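Long-range contact in guanylate kinase (Coxiella burnetii, PDB 3TR0), which catalyses the ATP-dependent phosphorylation of GMP to GDP, and is probably essential for recycling GMP and, indirectly, cGMP: residues A[35-40]-A[100-105]. Residues are numbered along the deposited sequence; the frame is centred on the assembly and turned at random.
With 5GP (guanosine-5'-monophosphate), chain D.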
# COMPACT_ATOMS: atom_id res chain seq x y z
N LYS A 35 -1.86 -11.63 -13.35
CA LYS A 35 -2.32 -11.75 -14.73
C LYS A 35 -3.52 -10.86 -14.99
O LYS A 35 -4.30 -10.56 -14.08
CB LYS A 35 -2.63 -13.21 -15.06
CG LYS A 35 -1.49 -14.15 -14.71
CD LYS A 35 -1.05 -14.99 -15.90
CE LYS A 35 -1.86 -16.27 -16.00
NZ LYS A 35 -1.28 -17.21 -17.01
N ILE A 36 -3.68 -10.45 -16.24
CA ILE A 36 -4.79 -9.59 -16.64
C ILE A 36 -5.96 -10.42 -17.14
O ILE A 36 -5.81 -11.25 -18.03
CB ILE A 36 -4.38 -8.62 -17.76
CG1 ILE A 36 -3.15 -7.81 -17.36
CG2 ILE A 36 -5.53 -7.70 -18.10
CD1 ILE A 36 -2.54 -7.02 -18.51
N SER A 37 -7.13 -10.19 -16.56
CA SER A 37 -8.35 -10.81 -17.06
C SER A 37 -8.69 -10.26 -18.44
O SER A 37 -8.81 -9.04 -18.61
CB SER A 37 -9.51 -10.59 -16.10
OG SER A 37 -10.73 -11.09 -16.64
N ILE A 38 -8.84 -11.15 -19.41
CA ILE A 38 -9.29 -10.75 -20.74
C ILE A 38 -10.81 -10.82 -20.78
O ILE A 38 -11.40 -11.89 -20.62
CB ILE A 38 -8.71 -11.65 -21.84
CG1 ILE A 38 -7.18 -11.57 -21.83
CG2 ILE A 38 -9.26 -11.26 -23.20
CD1 ILE A 38 -6.65 -10.15 -21.80
N SER A 39 -11.44 -9.66 -20.99
CA SER A 39 -12.89 -9.54 -20.94
C SER A 39 -13.58 -10.03 -22.20
O SER A 39 -12.98 -10.10 -23.27
CB SER A 39 -13.29 -8.08 -20.70
OG SER A 39 -12.79 -7.61 -19.45
N HIS A 40 -14.86 -10.36 -22.06
CA HIS A 40 -15.74 -10.57 -23.20
C HIS A 40 -16.44 -9.25 -23.49
O HIS A 40 -16.76 -8.49 -22.58
CB HIS A 40 -16.77 -11.66 -22.89
CG HIS A 40 -16.22 -13.05 -22.90
ND1 HIS A 40 -15.49 -13.58 -21.85
CD2 HIS A 40 -16.29 -14.04 -23.82
CE1 HIS A 40 -15.14 -14.82 -22.13
NE2 HIS A 40 -15.62 -15.12 -23.33
N VAL A 100 -5.06 -11.01 -9.78
CA VAL A 100 -5.71 -10.76 -11.06
C VAL A 100 -5.99 -9.28 -11.22
O VAL A 100 -6.51 -8.64 -10.32
CB VAL A 100 -7.03 -11.53 -11.18
CG1 VAL A 100 -7.77 -11.10 -12.45
CG2 VAL A 100 -6.77 -13.04 -11.19
N LEU A 101 -5.64 -8.76 -12.39
CA LEU A 101 -5.95 -7.38 -12.74
C LEU A 101 -7.25 -7.32 -13.52
O LEU A 101 -7.42 -8.04 -14.50
CB LEU A 101 -4.82 -6.79 -13.57
CG LEU A 101 -3.56 -6.47 -12.77
CD1 LEU A 101 -2.34 -6.45 -13.66
CD2 LEU A 101 -3.73 -5.14 -12.05
N LEU A 102 -8.16 -6.47 -13.07
CA LEU A 102 -9.43 -6.28 -13.77
C LEU A 102 -9.51 -4.87 -14.32
O LEU A 102 -9.63 -3.90 -13.57
CB LEU A 102 -10.61 -6.55 -12.83
CG LEU A 102 -10.69 -7.94 -12.18
CD1 LEU A 102 -11.80 -7.99 -11.14
CD2 LEU A 102 -10.91 -9.00 -13.24
N GLU A 103 -9.42 -4.74 -15.64
CA GLU A 103 -9.57 -3.45 -16.29
C GLU A 103 -11.04 -3.27 -16.60
O GLU A 103 -11.50 -3.67 -17.67
CB GLU A 103 -8.77 -3.39 -17.58
CG GLU A 103 -7.28 -3.58 -17.41
CD GLU A 103 -6.55 -3.58 -18.75
OE1 GLU A 103 -6.76 -4.52 -19.54
OE2 GLU A 103 -5.78 -2.63 -19.01
N ILE A 104 -11.78 -2.70 -15.66
CA ILE A 104 -13.23 -2.60 -15.78
C ILE A 104 -13.70 -1.21 -15.40
O ILE A 104 -12.96 -0.45 -14.78
CB ILE A 104 -13.94 -3.65 -14.90
CG1 ILE A 104 -13.53 -3.48 -13.44
CG2 ILE A 104 -13.60 -5.06 -15.38
CD1 ILE A 104 -14.17 -4.49 -12.51
N ASP A 105 -14.94 -0.86 -15.77
CA ASP A 105 -15.45 0.48 -15.51
C ASP A 105 -15.96 0.60 -14.09
O ASP A 105 -15.86 -0.35 -13.30
CB ASP A 105 -16.53 0.88 -16.52
CG ASP A 105 -17.90 0.34 -16.15
OD1 ASP A 105 -17.98 -0.77 -15.62
OD2 ASP A 105 -18.91 1.04 -16.41
P 5GP D . -13.09 -0.17 -25.04
O1P 5GP D . -11.98 -1.15 -25.31
O2P 5GP D . -14.38 -0.33 -25.79
O3P 5GP D . -12.54 1.23 -25.23
O5' 5GP D . -13.39 -0.13 -23.47
C5' 5GP D . -14.54 0.52 -22.97
C4' 5GP D . -14.54 0.54 -21.46
O4' 5GP D . -15.29 -0.60 -20.97
C3' 5GP D . -13.18 0.38 -20.80
O3' 5GP D . -12.45 1.60 -20.76
C2' 5GP D . -13.53 -0.17 -19.43
O2' 5GP D . -13.85 0.88 -18.53
C1' 5GP D . -14.81 -0.97 -19.71
N9 5GP D . -14.58 -2.42 -19.70
C8 5GP D . -13.78 -3.17 -20.47
N7 5GP D . -13.92 -4.47 -20.11
C5 5GP D . -14.82 -4.52 -19.09
C6 5GP D . -15.37 -5.53 -18.32
O6 5GP D . -15.03 -6.73 -18.49
N1 5GP D . -16.26 -5.22 -17.37
C2 5GP D . -16.64 -3.95 -17.16
N2 5GP D . -17.55 -3.64 -16.20
N3 5GP D . -16.13 -2.95 -17.90
C4 5GP D . -15.23 -3.22 -18.86
O HOH W 1 -10.05 -7.07 -17.19
O HOH W 2 -8.26 -6.60 -20.10
O HOH W 3 -10.95 -5.53 -19.85
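Lys35 O accepts a hydrogen bond from Leu101 N (2.8 Å), opening a short parallel pairing in which the edge strand 34-36 lies against strand 99-103 of the P-loop kinase core. Ile36 and Leu101 share one face, their branched side chains packing against helix 20-30; Ile36 CG1 meets Leu101 CD1 at 4.0 Å, while CG2, anti to the backbone N, brings its methyl into van der Waals contact with Glu103 OE1. Ser37 N closes the ladder on Leu101 O (3.0 Å, 167° at the hydrogen). The small side chain of Ser37 turns toward the partner strand, its CB 3.6 Å from Leu102 CD2. Beyond it the chains diverge and water replaces direct pairing: Ser37 O accepts hydrogen bonds from two waters, one accepting from Glu103 N, the other donating to Glu103 OE1. Ser39 suits the pocket because its short hydroxyl donates to O6 of GMP (OG to O6 2.6 Å) while accepting from a third water, which also donates to Glu103 O. Ile104 lays its CG2 methyl over the guanine face, above N1, while Asp105 OD1 accepts a nearly straight bond from N2 (3.0 Å, 168° at the hydrogen) and, as N-cap of helix 106-115, another from Gly108 N, which fixes the carboxylate. A donor for O6 and an acceptor for N2 together match guanine, consistent with selection against adenine.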